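PDB 4RR5: malonyl CoA-acyl carrier protein transacylase from Synechocystis sp. PCC 6803 substr. Kazusa, which transfers the malonyl group from malonyl-CoA to holo-acyl carrier protein, giving the malonyl-ACP used in fatty acid biosynthesis. Local coordinates for residues I26-Y31 against I69-L73; W40-C46 against Q57-C62; M125-F131 against P154-S160; A200-T204 against K231-I235. All blocks are in the same frame, centred on the assembly; numbering follows the deposited sequence.

Interaction 1. Residues I26-Y31 against I69-L73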
loop_
_atom_site.group_PDB
_atom_site.type_symbol
_atom_site.label_atom_id
_atom_site.label_comp_id
_atom_site.label_asym_id
_atom_site.label_seq_id
_atom_site.Cartn_x
_atom_site.Cartn_y
_atom_site.Cartn_z
ATOM N N ILE A 26 -3.214 13.451 -19.176
ATOM C CA ILE A 26 -2.542 12.280 -18.614
ATOM C C ILE A 26 -3.532 11.356 -17.902
ATOM O O ILE A 26 -3.554 10.157 -18.164
ATOM C CB ILE A 26 -1.401 12.710 -17.663
ATOM C CG1 ILE A 26 -0.128 12.965 -18.483
ATOM C CG2 ILE A 26 -1.173 11.658 -16.553
ATOM C CD1 ILE A 26 0.962 13.752 -17.772
ATOM N N ALA A 27 -4.384 11.919 -17.049
ATOM C CA ALA A 27 -5.409 11.135 -16.356
ATOM C C ALA A 27 -6.441 10.551 -17.310
ATOM O O ALA A 27 -6.814 9.384 -17.167
ATOM C CB ALA A 27 -6.112 11.977 -15.292
ATOM N N LYS A 28 -6.919 11.361 -18.258
ATOM C CA LYS A 28 -7.950 10.916 -19.196
ATOM C C LYS A 28 -7.476 9.640 -19.877
ATOM O O LYS A 28 -8.149 8.605 -19.843
ATOM C CB LYS A 28 -8.258 12.005 -20.229
ATOM C CG LYS A 28 -9.433 11.712 -21.186
ATOM C CD LYS A 28 -9.611 12.852 -22.207
ATOM C CE LYS A 28 -10.826 12.669 -23.110
ATOM N NZ LYS A 28 -10.947 13.774 -24.139
ATOM N N GLU A 29 -6.281 9.731 -20.451
ATOM C CA GLU A 29 -5.632 8.636 -21.149
ATOM C C GLU A 29 -5.510 7.374 -20.282
ATOM O O GLU A 29 -6.050 6.322 -20.623
ATOM C CB GLU A 29 -4.262 9.121 -21.638
ATOM C CG GLU A 29 -3.289 8.046 -22.088
ATOM C CD GLU A 29 -1.894 8.606 -22.377
ATOM O OE1 GLU A 29 -1.737 9.846 -22.482
ATOM O OE2 GLU A 29 -0.944 7.801 -22.499
ATOM N N LYS A 30 -4.835 7.477 -19.145
ATOM C CA LYS A 30 -4.643 6.301 -18.299
ATOM C C LYS A 30 -5.951 5.689 -17.786
ATOM O O LYS A 30 -6.048 4.471 -17.636
ATOM C CB LYS A 30 -3.738 6.641 -17.122
ATOM C CG LYS A 30 -2.333 6.853 -17.548
ATOM C CD LYS A 30 -1.373 6.420 -16.476
ATOM C CE LYS A 30 -0.001 6.234 -17.095
ATOM N NZ LYS A 30 0.335 7.438 -17.917
ATOM N N TYR A 31 -6.948 6.525 -17.529
ATOM C CA TYR A 31 -8.261 6.020 -17.161
ATOM C C TYR A 31 -8.828 5.154 -18.264
ATOM O O TYR A 31 -9.460 4.143 -17.984
ATOM C CB TYR A 31 -9.240 7.164 -16.850
ATOM C CG TYR A 31 -9.105 7.734 -15.449
ATOM C CD1 TYR A 31 -8.781 6.911 -14.374
ATOM C CD2 TYR A 31 -9.282 9.099 -15.207
ATOM C CE1 TYR A 31 -8.650 7.429 -13.095
ATOM C CE2 TYR A 31 -9.151 9.629 -13.926
ATOM C CZ TYR A 31 -8.832 8.788 -12.869
ATOM O OH TYR A 31 -8.685 9.299 -11.587
ATOM N N ILE A 69 -1.452 7.802 -11.936
ATOM C CA ILE A 69 -1.798 9.074 -12.566
ATOM C C ILE A 69 -1.155 10.236 -11.815
ATOM O O ILE A 69 -0.539 11.107 -12.419
ATOM C CB ILE A 69 -3.337 9.267 -12.653
ATOM C CG1 ILE A 69 -3.892 8.472 -13.838
ATOM C CG2 ILE A 69 -3.714 10.750 -12.780
ATOM C CD1 ILE A 69 -5.353 8.265 -13.793
ATOM N N LEU A 70 -1.271 10.239 -10.495
ATOM C CA LEU A 70 -0.624 11.269 -9.683
ATOM C C LEU A 70 0.896 11.317 -9.881
ATOM O O LEU A 70 1.480 12.405 -9.985
ATOM C CB LEU A 70 -0.952 11.056 -8.208
ATOM C CG LEU A 70 -2.361 11.526 -7.870
ATOM C CD1 LEU A 70 -2.751 11.047 -6.478
ATOM C CD2 LEU A 70 -2.464 13.052 -8.007
ATOM N N ALA A 71 1.536 10.149 -9.957
ATOM C CA ALA A 71 2.973 10.096 -10.191
ATOM C C ALA A 71 3.357 10.758 -11.515
ATOM O O ALA A 71 4.346 11.496 -11.598
ATOM C CB ALA A 71 3.454 8.660 -10.169
ATOM N N ASP A 72 2.585 10.486 -12.558
ATOM C CA ASP A 72 2.888 11.059 -13.856
ATOM C C ASP A 72 2.570 12.549 -13.886
ATOM O O ASP A 72 3.247 13.314 -14.564
ATOM C CB ASP A 72 2.128 10.331 -14.947
ATOM C CG ASP A 72 2.622 8.928 -15.134
ATOM O OD1 ASP A 72 3.726 8.625 -14.648
ATOM O OD2 ASP A 72 1.922 8.126 -15.766
ATOM N N LEU A 73 1.543 12.963 -13.151
ATOM C CA LEU A 73 1.212 14.381 -13.062
ATOM C C LEU A 73 2.340 15.158 -12.377
ATOM O O LEU A 73 2.719 16.236 -12.832
ATOM C CB LEU A 73 -0.109 14.579 -12.326
ATOM C CG LEU A 73 -1.317 14.173 -13.169
ATOM C CD1 LEU A 73 -2.583 14.257 -12.342
ATOM C CD2 LEU A 73 -1.401 15.040 -14.415
#
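Ile-69 places CG1 anti to its own carbonyl carbon (chi1 -80°) and runs on extended, which carries CD1 out to Tyr-31; Lys-30 folds at its last torsion (chi4 49°), turning its ammonium group onto Asp-72. CD1 of Ile-69 lies over one face of the Tyr-31 ring, 3.6 Å from the centroid, a CH-pi contact in which the two side chains cross at about a right angle. The other branch of the isoleucine, CG2, meets CB of Ala-27 at 3.7 Å, so one residue grips two positions a helical turn apart. This is roughly antiparallel packing of helix 25-38 on helix 56-76 within the acyl transferase domain, the short segments running at 147° with their axes 9.8 Å apart. Small Ala-27 permits the closest backbone approach, its CA 5.6 Å from that of Ile-69. Further along, Ile-26 and Leu-73 slide past each other in opposite directions, CB of the first 4.0 Å from CD2 of the second. Lys-30 lays its CB on CG1 of Ile-69 before NZ forms a salt bridge with OD2 of Asp-72 at 2.8 Å. The same OD2 is hydrogen-bonded to Tyr-96 OH. A methionine in place of Lys-30 would probably leave the Asp-72 carboxylate without its positive mate, though still hydrogen-bonded to Tyr-96 OH. The Tyr-31 hydroxyl, beyond the CH-pi contact, is tied to the carbonyl of Gly-18.

Interaction 2. Residues W40-C46 against Q57-C62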
loop_
_atom_site.group_PDB
_atom_site.type_symbol
_atom_site.label_atom_id
_atom_site.label_comp_id
_atom_site.label_asym_id
_atom_site.label_seq_id
_atom_site.Cartn_x
_atom_site.Cartn_y
_atom_site.Cartn_z
ATOM N N TRP A 40 -13.976 -2.209 -16.721
ATOM C CA TRP A 40 -14.867 -1.267 -16.058
ATOM C C TRP A 40 -14.129 0.023 -15.762
ATOM O O TRP A 40 -12.907 0.043 -15.657
ATOM C CB TRP A 40 -15.456 -1.860 -14.769
ATOM C CG TRP A 40 -14.483 -2.585 -13.863
ATOM C CD1 TRP A 40 -14.193 -3.916 -13.879
ATOM C CD2 TRP A 40 -13.697 -2.020 -12.800
ATOM N NE1 TRP A 40 -13.277 -4.216 -12.903
ATOM C CE2 TRP A 40 -12.948 -3.070 -12.230
ATOM C CE3 TRP A 40 -13.538 -0.726 -12.289
ATOM C CZ2 TRP A 40 -12.066 -2.874 -11.169
ATOM C CZ3 TRP A 40 -12.663 -0.533 -11.228
ATOM C CH2 TRP A 40 -11.945 -1.603 -10.677
ATOM N N SER A 41 -14.880 1.109 -15.638
ATOM C CA SER A 41 -14.291 2.427 -15.464
ATOM C C SER A 41 -13.863 2.697 -14.024
ATOM O O SER A 41 -14.666 2.571 -13.089
ATOM C CB SER A 41 -15.278 3.494 -15.915
ATOM O OG SER A 41 -14.825 4.781 -15.543
ATOM N N VAL A 42 -12.602 3.083 -13.845
ATOM C CA VAL A 42 -12.129 3.467 -12.514
ATOM C C VAL A 42 -12.826 4.751 -12.029
ATOM O O VAL A 42 -13.199 4.854 -10.857
ATOM C CB VAL A 42 -10.589 3.637 -12.494
ATOM C CG1 VAL A 42 -10.115 4.310 -11.198
ATOM C CG2 VAL A 42 -9.921 2.280 -12.670
ATOM N N VAL A 43 -13.022 5.710 -12.928
ATOM C CA VAL A 43 -13.723 6.947 -12.589
ATOM C C VAL A 43 -15.114 6.664 -12.058
ATOM O O VAL A 43 -15.490 7.146 -10.984
ATOM C CB VAL A 43 -13.853 7.890 -13.800
ATOM C CG1 VAL A 43 -14.472 9.199 -13.378
ATOM C CG2 VAL A 43 -12.507 8.146 -14.390
ATOM N N GLU A 44 -15.866 5.861 -12.804
ATOM C CA GLU A 44 -17.230 5.526 -12.411
ATOM C C GLU A 44 -17.251 4.859 -11.052
ATOM O O GLU A 44 -18.041 5.220 -10.194
ATOM C CB GLU A 44 -17.893 4.623 -13.459
ATOM C CG GLU A 44 -18.191 5.303 -14.823
ATOM C CD GLU A 44 -19.353 6.307 -14.769
ATOM O OE1 GLU A 44 -20.374 6.015 -14.113
ATOM O OE2 GLU A 44 -19.244 7.390 -15.389
ATOM N N LYS A 45 -16.355 3.898 -10.848
ATOM C CA LYS A 45 -16.324 3.118 -9.615
ATOM C C LYS A 45 -15.931 3.960 -8.394
ATOM O O LYS A 45 -16.388 3.706 -7.289
ATOM C CB LYS A 45 -15.373 1.929 -9.791
ATOM C CG LYS A 45 -15.333 0.931 -8.626
ATOM C CD LYS A 45 -16.688 0.295 -8.323
ATOM C CE LYS A 45 -17.299 -0.364 -9.562
ATOM N NZ LYS A 45 -16.453 -1.464 -10.132
ATOM N N CYS A 46 -15.094 4.971 -8.592
ATOM C CA CYS A 46 -14.686 5.834 -7.487
ATOM C C CYS A 46 -15.810 6.776 -7.042
ATOM O O CYS A 46 -15.719 7.425 -5.998
ATOM C CB CYS A 46 -13.453 6.657 -7.876
ATOM S SG CYS A 46 -11.893 5.736 -7.880
ATOM N N GLN A 57 -11.244 -5.796 -4.375
ATOM C CA GLN A 57 -11.150 -6.027 -5.822
ATOM C C GLN A 57 -11.475 -4.775 -6.635
ATOM O O GLN A 57 -11.135 -4.689 -7.811
ATOM C CB GLN A 57 -12.069 -7.183 -6.258
ATOM C CG GLN A 57 -13.577 -6.926 -6.121
ATOM C CD GLN A 57 -14.145 -7.293 -4.753
ATOM O OE1 GLN A 57 -13.431 -7.780 -3.873
ATOM N NE2 GLN A 57 -15.450 -7.073 -4.579
ATOM N N ASN A 58 -12.152 -3.819 -6.009
ATOM C CA ASN A 58 -12.317 -2.488 -6.588
ATOM C C ASN A 58 -11.199 -1.560 -6.126
ATOM O O ASN A 58 -10.551 -0.893 -6.925
ATOM C CB ASN A 58 -13.674 -1.885 -6.202
ATOM C CG ASN A 58 -14.864 -2.666 -6.776
ATOM O OD1 ASN A 58 -14.820 -3.167 -7.902
ATOM N ND2 ASN A 58 -15.934 -2.761 -5.994
ATOM N N THR A 59 -10.977 -1.538 -4.819
ATOM C CA THR A 59 -10.070 -0.585 -4.206
ATOM C C THR A 59 -8.656 -0.664 -4.764
ATOM O O THR A 59 -8.036 0.366 -5.048
ATOM C CB THR A 59 -9.982 -0.791 -2.703
ATOM O OG1 THR A 59 -11.300 -0.957 -2.161
ATOM C CG2 THR A 59 -9.281 0.396 -2.056
ATOM N N GLN A 60 -8.136 -1.875 -4.921
ATOM C CA GLN A 60 -6.735 -1.981 -5.270
ATOM C C GLN A 60 -6.478 -1.426 -6.677
ATOM O O GLN A 60 -5.655 -0.522 -6.828
ATOM C CB GLN A 60 -6.229 -3.423 -5.117
ATOM C CG GLN A 60 -6.249 -3.906 -3.679
ATOM C CD GLN A 60 -5.391 -5.141 -3.479
ATOM O OE1 GLN A 60 -4.362 -5.310 -4.137
ATOM N NE2 GLN A 60 -5.815 -6.016 -2.583
ATOM N N PRO A 61 -7.186 -1.924 -7.705
ATOM C CA PRO A 61 -6.856 -1.300 -8.995
ATOM C C PRO A 61 -7.244 0.190 -9.062
ATOM O O PRO A 61 -6.576 0.956 -9.766
ATOM C CB PRO A 61 -7.656 -2.133 -10.008
ATOM C CG PRO A 61 -8.689 -2.843 -9.216
ATOM C CD PRO A 61 -8.134 -3.043 -7.849
ATOM N N CYS A 62 -8.286 0.596 -8.340
ATOM C CA CYS A 62 -8.611 2.019 -8.277
ATOM C C CYS A 62 -7.461 2.853 -7.684
ATOM O O CYS A 62 -7.068 3.876 -8.265
ATOM C CB CYS A 62 -9.891 2.250 -7.477
ATOM S SG CYS A 62 -11.395 1.996 -8.435
#
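Trp-40 turns its six-membered ring edge-on to the helix of residues 57-62. Its CG takes the crowded position between backbone N and carbonyl carbon (chi1 45°), and the benzo edge then points at Pro-61 and Cys-62. CG of Pro-61 touches CH2 of the Trp-40 indole at 3.8 Å, the two side chains crossing at about a right angle. SG of Cys-62 lies in the plane of the Trp-40 ring, at its edge, 5.2 Å from the centroid of the six-membered ring, a sulfur-aromatic contact. Over one face of the indole, toward its rim, comes NZ of Lys-45, 3.7 Å above the plane. Lys-45 gets there by bending at chi2, chi3 and chi4, so its chain curls back across Asn-58. NZ then gives a hydrogen bond to OD1 of Asn-58 at 3.2 Å; the donor stands above the carbonyl plane, 64° out of it, so no lone pair is addressed squarely. The amide is steadied at its other end, where ND2 is bonded to Ser-52 O. Deeper down, Cys-62 is the hub: its SG meets CG1 of Val-42 at 3.8 Å and SG of Cys-46 at 3.8 Å, far too long for a disulfide and simply packing. Ser-41 N-caps the short helix, OG accepting from Glu-44 N at 3.1 Å. The axes of the two short segments make an angle of 127°. Around them, Pro-61 also touches Leu-38 of helix 25-38 and Leu-107 of helix 103-119, Val-42 leans on Tyr-31 of helix 25-38, and both cysteines pack against Met-17 in a loop.

Interaction 3. Residues M125-F131 against P154-S160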
loop_
_atom_site.group_PDB
_atom_site.type_symbol
_atom_site.label_atom_id
_atom_site.label_comp_id
_atom_site.label_asym_id
_atom_site.label_seq_id
_atom_site.Cartn_x
_atom_site.Cartn_y
_atom_site.Cartn_z
ATOM N N MET A 125 -8.584 -9.149 10.099
ATOM C CA MET A 125 -7.509 -8.296 10.600
ATOM C C MET A 125 -8.045 -7.168 11.484
ATOM O O MET A 125 -9.141 -6.655 11.250
ATOM C CB MET A 125 -6.715 -7.690 9.439
ATOM C CG MET A 125 -6.410 -8.656 8.305
ATOM S SD MET A 125 -5.710 -7.770 6.907
ATOM C CE MET A 125 -4.048 -7.464 7.501
ATOM N N ALA A 126 -7.259 -6.776 12.486
ATOM C CA ALA A 126 -7.598 -5.646 13.351
ATOM C C ALA A 126 -6.407 -4.723 13.556
ATOM O O ALA A 126 -5.260 -5.169 13.559
ATOM C CB ALA A 126 -8.110 -6.130 14.703
ATOM N N ALA A 127 -6.679 -3.436 13.738
ATOM C CA ALA A 127 -5.613 -2.482 14.014
ATOM C C ALA A 127 -5.603 -2.127 15.498
ATOM O O ALA A 127 -6.635 -2.151 16.161
ATOM C CB ALA A 127 -5.771 -1.235 13.165
ATOM N N LEU A 128 -4.425 -1.807 16.013
ATOM C CA LEU A 128 -4.275 -1.516 17.426
ATOM C C LEU A 128 -3.560 -0.199 17.567
ATOM O O LEU A 128 -2.465 -0.024 17.042
ATOM C CB LEU A 128 -3.505 -2.630 18.140
ATOM C CG LEU A 128 -4.187 -3.994 18.187
ATOM C CD1 LEU A 128 -3.204 -5.091 18.530
ATOM C CD2 LEU A 128 -5.284 -3.962 19.207
ATOM N N MET A 129 -4.189 0.750 18.244
ATOM C CA MET A 129 -3.561 2.047 18.401
ATOM C C MET A 129 -3.278 2.250 19.876
ATOM O O MET A 129 -4.159 2.061 20.710
ATOM C CB MET A 129 -4.437 3.177 17.837
ATOM C CG MET A 129 -3.986 4.564 18.320
ATOM S SD MET A 129 -4.624 6.034 17.471
ATOM C CE MET A 129 -3.572 7.302 18.199
ATOM N N LYS A 130 -2.031 2.603 20.175
ATOM C CA LYS A 130 -1.586 2.867 21.535
ATOM C C LYS A 130 -1.720 1.625 22.425
ATOM O O LYS A 130 -2.617 1.542 23.265
ATOM C CB LYS A 130 -2.366 4.045 22.133
ATOM C CG LYS A 130 -1.501 5.236 22.511
ATOM C CD LYS A 130 -1.236 6.127 21.316
ATOM C CE LYS A 130 -0.203 7.188 21.645
ATOM N NZ LYS A 130 1.149 6.594 21.840
ATOM N N PHE A 131 -0.811 0.672 22.243
ATOM C CA PHE A 131 -0.903 -0.613 22.930
ATOM C C PHE A 131 0.296 -0.907 23.809
ATOM O O PHE A 131 1.353 -0.303 23.675
ATOM C CB PHE A 131 -1.078 -1.757 21.913
ATOM C CG PHE A 131 -0.020 -1.794 20.864
ATOM C CD1 PHE A 131 -0.177 -1.087 19.684
ATOM C CD2 PHE A 131 1.143 -2.525 21.061
ATOM C CE1 PHE A 131 0.806 -1.106 18.721
ATOM C CE2 PHE A 131 2.131 -2.551 20.100
ATOM C CZ PHE A 131 1.966 -1.842 18.929
ATOM N N PRO A 154 5.194 3.358 15.982
ATOM C CA PRO A 154 5.325 2.924 17.378
ATOM C C PRO A 154 3.982 2.802 18.113
ATOM O O PRO A 154 3.810 1.950 18.988
ATOM C CB PRO A 154 6.196 4.020 17.986
ATOM C CG PRO A 154 7.111 4.401 16.851
ATOM C CD PRO A 154 6.291 4.262 15.588
ATOM N N GLU A 155 3.024 3.629 17.725
ATOM C CA GLU A 155 1.719 3.630 18.358
ATOM C C GLU A 155 0.758 2.638 17.713
ATOM O O GLU A 155 -0.304 2.340 18.269
ATOM C CB GLU A 155 1.104 5.032 18.300
ATOM C CG GLU A 155 2.079 6.168 18.554
ATOM C CD GLU A 155 1.366 7.492 18.727
ATOM O OE1 GLU A 155 0.146 7.542 18.447
ATOM O OE2 GLU A 155 2.012 8.479 19.147
ATOM N N GLN A 156 1.113 2.132 16.536
ATOM C CA GLN A 156 0.135 1.388 15.749
ATOM C C GLN A 156 0.656 0.176 14.977
ATOM O O GLN A 156 1.659 0.253 14.248
ATOM C CB GLN A 156 -0.545 2.316 14.750
ATOM C CG GLN A 156 -1.581 1.572 13.952
ATOM C CD GLN A 156 -2.136 2.387 12.828
ATOM O OE1 GLN A 156 -2.218 3.620 12.921
ATOM N NE2 GLN A 156 -2.521 1.712 11.744
ATOM N N VAL A 157 -0.062 -0.936 15.133
ATOM C CA VAL A 157 0.153 -2.119 14.323
ATOM C C VAL A 157 -1.162 -2.647 13.803
ATOM O O VAL A 157 -2.228 -2.196 14.200
ATOM C CB VAL A 157 0.832 -3.254 15.103
ATOM C CG1 VAL A 157 2.213 -2.813 15.613
ATOM C CG2 VAL A 157 -0.091 -3.747 16.229
ATOM N N VAL A 158 -1.067 -3.620 12.913
ATOM C CA VAL A 158 -2.217 -4.382 12.477
ATOM C C VAL A 158 -1.912 -5.859 12.645
ATOM O O VAL A 158 -0.884 -6.333 12.184
ATOM C CB VAL A 158 -2.563 -4.077 11.026
ATOM C CG1 VAL A 158 -3.488 -5.144 10.465
ATOM C CG2 VAL A 158 -3.181 -2.680 10.929
ATOM N N ILE A 159 -2.783 -6.582 13.335
ATOM C CA ILE A 159 -2.617 -8.022 13.456
ATOM C C ILE A 159 -3.550 -8.732 12.482
ATOM O O ILE A 159 -4.521 -8.146 12.014
ATOM C CB ILE A 159 -2.876 -8.520 14.889
ATOM C CG1 ILE A 159 -4.255 -8.095 15.380
ATOM C CG2 ILE A 159 -1.805 -8.006 15.831
ATOM C CD1 ILE A 159 -4.542 -8.605 16.760
ATOM N N SER A 160 -3.236 -9.984 12.168
ATOM C CA SER A 160 -3.949 -10.718 11.131
ATOM C C SER A 160 -4.116 -12.175 11.532
ATOM O O SER A 160 -3.246 -12.743 12.187
ATOM C CB SER A 160 -3.202 -10.624 9.793
ATOM O OG SER A 160 -3.898 -11.269 8.736
#
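The Phe-131 ring crosses Val-157 at about a right angle, its CZ 3.5 Å from CG1, and the valine methyl approaches obliquely; Gln-156 CA lies at the ring edge, in its plane. The other flat group, the Glu-155 carboxylate, has Lys-130 lying alongside and pointing the same way. NZ of Lys-130 stands above the carboxylate plane, 3.2 Å from CD, so the salt bridge to OE2, 3.4 Å from NZ, comes from over the plate rather than along its rim. Torsion explains the ring's place: Phe-131 CG sits between backbone N and carbonyl carbon (chi1 55°), folding the ring back over the end of the ladder. The ladder itself is antiparallel, strand 124-129 beside 156-161 in the small, ferredoxin-like subdomain of FabD-type transacylases. Ala-126 with Ile-159 and Leu-128 with Val-157 are hydrogen-bonded pairs; Leu-128 N reaches Val-157 O at 2.9 Å. Lys-130 N adds one more bond, to Glu-155 O. Ala-126, Leu-128, Val-157 and Ile-159 face helices 133-140 and 163-171, with CD1 of Leu-128 4.2 Å from CD1 of Ile-159. On the other face CE of Met-125 packs on CG1 of Val-158 at 3.8 Å, and Met-125 lies about 5 Å, side chain to side chain, from His-188, a probable active-site residue. Glu-155 OE2 also bridges Arg-274; an alanine here would probably leave both Lys-130 and Arg-274 without their negative mate. Backbone bonds thus fix the strands, while the charged pair sits at the loop end of the ladder, away from the apolar face of Ala-126, Leu-128, Val-157 and Ile-159.

Interaction 4. Residues A200-T204 against K231-I235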
loop_
_atom_site.group_PDB
_atom_site.type_symbol
_atom_site.label_atom_id
_atom_site.label_comp_id
_atom_site.label_asym_id
_atom_site.label_seq_id
_atom_site.Cartn_x
_atom_site.Cartn_y
_atom_site.Cartn_z
ATOM N N ALA A 200 2.110 -15.938 -7.441
ATOM C CA ALA A 200 3.574 -15.932 -7.547
ATOM C C ALA A 200 4.064 -16.558 -8.845
ATOM O O ALA A 200 5.035 -16.086 -9.433
ATOM C CB ALA A 200 4.199 -16.654 -6.362
ATOM N N GLN A 201 3.411 -17.637 -9.265
ATOM C CA GLN A 201 3.674 -18.228 -10.572
ATOM C C GLN A 201 3.534 -17.146 -11.651
ATOM O O GLN A 201 4.428 -16.959 -12.470
ATOM C CB GLN A 201 2.733 -19.418 -10.838
ATOM C CG GLN A 201 3.312 -20.782 -10.406
ATOM C CD GLN A 201 2.249 -21.867 -10.148
ATOM O OE1 GLN A 201 1.119 -21.789 -10.635
ATOM N NE2 GLN A 201 2.623 -22.885 -9.371
ATOM N N THR A 202 2.424 -16.411 -11.622
ATOM C CA THR A 202 2.223 -15.269 -12.519
ATOM C C THR A 202 3.328 -14.202 -12.409
ATOM O O THR A 202 3.834 -13.692 -13.424
ATOM C CB THR A 202 0.854 -14.600 -12.246
ATOM O OG1 THR A 202 -0.198 -15.414 -12.785
ATOM C CG2 THR A 202 0.792 -13.193 -12.853
ATOM N N LEU A 203 3.700 -13.866 -11.175
ATOM C CA LEU A 203 4.675 -12.801 -10.946
ATOM C C LEU A 203 6.068 -13.140 -11.471
ATOM O O LEU A 203 6.710 -12.294 -12.102
ATOM C CB LEU A 203 4.761 -12.459 -9.459
ATOM C CG LEU A 203 4.109 -11.146 -9.016
ATOM C CD1 LEU A 203 4.300 -10.891 -7.518
ATOM C CD2 LEU A 203 4.644 -9.981 -9.821
ATOM N N THR A 204 6.544 -14.360 -11.215
ATOM C CA THR A 204 7.891 -14.751 -11.656
ATOM C C THR A 204 8.079 -14.722 -13.178
ATOM O O THR A 204 9.198 -14.507 -13.639
ATOM C CB THR A 204 8.292 -16.160 -11.124
ATOM O OG1 THR A 204 7.121 -16.937 -10.873
ATOM C CG2 THR A 204 9.097 -16.060 -9.839
ATOM N N LYS A 231 11.363 -8.081 -7.298
ATOM C CA LYS A 231 10.374 -9.120 -7.563
ATOM C C LYS A 231 10.320 -10.138 -6.423
ATOM O O LYS A 231 9.237 -10.532 -5.960
ATOM C CB LYS A 231 10.668 -9.847 -8.874
ATOM C CG LYS A 231 9.499 -10.711 -9.326
ATOM C CD LYS A 231 9.875 -11.724 -10.397
ATOM C CE LYS A 231 10.472 -11.061 -11.625
ATOM N NZ LYS A 231 10.300 -11.932 -12.823
ATOM N N GLU A 232 11.497 -10.556 -5.972
ATOM C CA GLU A 232 11.606 -11.492 -4.858
ATOM C C GLU A 232 10.910 -10.919 -3.628
ATOM O O GLU A 232 10.074 -11.574 -3.032
ATOM C CB GLU A 232 13.074 -11.805 -4.551
ATOM C CG GLU A 232 13.293 -12.975 -3.585
ATOM C CD GLU A 232 14.645 -12.924 -2.868
ATOM O OE1 GLU A 232 15.614 -12.330 -3.404
ATOM O OE2 GLU A 232 14.729 -13.469 -1.746
ATOM N N LYS A 233 11.242 -9.693 -3.260
ATOM C CA LYS A 233 10.582 -9.044 -2.136
ATOM C C LYS A 233 9.057 -8.899 -2.353
ATOM O O LYS A 233 8.270 -9.006 -1.411
ATOM C CB LYS A 233 11.195 -7.669 -1.889
ATOM C CG LYS A 233 12.694 -7.657 -1.644
ATOM C CD LYS A 233 13.108 -6.258 -1.247
ATOM C CE LYS A 233 14.578 -6.116 -0.959
ATOM N NZ LYS A 233 14.753 -4.916 -0.099
ATOM N N LEU A 234 8.642 -8.645 -3.592
ATOM C CA LEU A 234 7.226 -8.458 -3.874
ATOM C C LEU A 234 6.478 -9.796 -3.768
ATOM O O LEU A 234 5.408 -9.886 -3.169
ATOM C CB LEU A 234 7.042 -7.829 -5.253
ATOM C CG LEU A 234 5.596 -7.554 -5.662
ATOM C CD1 LEU A 234 5.014 -6.433 -4.789
ATOM C CD2 LEU A 234 5.488 -7.213 -7.148
ATOM N N ILE A 235 7.068 -10.836 -4.344
ATOM C CA ILE A 235 6.535 -12.193 -4.244
ATOM C C ILE A 235 6.343 -12.610 -2.792
ATOM O O ILE A 235 5.384 -13.308 -2.460
ATOM C CB ILE A 235 7.462 -13.206 -4.962
ATOM C CG1 ILE A 235 7.251 -13.109 -6.479
ATOM C CG2 ILE A 235 7.223 -14.640 -4.460
ATOM C CD1 ILE A 235 8.181 -13.963 -7.270
#
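Leu-203 and Ile-235 meet where the C-terminal turns of two helices, 193-204 and 227-235, pack antiparallel, their short segments 168° apart in direction with axes 10.3 Å from each other. The apolar contacts come first. The CD1 methyl of Leu-203 lies 3.8 Å from CG1 of Ile-235, the two side chains sliding past each other in opposite directions, and it also touches CD2 of Leu-234 at 3.9 Å, there crossing at about a right angle. Phe-208 in the following loop and Tyr-92 of helix 90-97 close round both leucines, and Leu-234 is about 8 Å, between side chains, from Ser-88, the likely nucleophile. Toward the surface CG2 of Thr-204 presses on CD1 of Ile-235 at 3.4 Å, a tight methyl-to-methyl contact, and CG2 of Ile-235 meets CB of Ala-200 at 4.1 Å.

The polar bonds sit at the end of helix 193-204. Lys-231 is bent at chi3 (-57°), and its NZ donates a hydrogen bond to O of Thr-204 at 2.9 Å, from 52° out of the carbonyl plane, and another to Cys-206 O. An ammonium group beside C-terminal carbonyls is likely to suit the negative end of the helix. CD of the same lysine rests by Leu-203 O. Within the helix, Ala-200 O accepts both Thr-204 N and Thr-204 OG1, the hydroxyl at 2.7 Å, from opposite faces of its plane.

Overall arrangement
Interactions 1 and 2 are neighbours, 14 Å between centres, both built on helix 56-76: Tyr-31 CD2 of the first touches Val-43 CG2 of the second at 3.5 Å. Interactions 3 and 4 touch none of the others; 1 and 3 lie on opposite sides of the chain's centre, their centres about 34 Å apart. All four are partly buried, interaction 3 running from buried strand residues to exposed Met-129, Lys-130 and Pro-154 at its loop end. The helix pairs 1, 2 and 4 bury apolar side chains, and each adds one lysine, partly exposed in 1 and 2 but buried in 4. Interaction 3 is held chiefly by strand backbone bonds, with its salt bridge at the loop end.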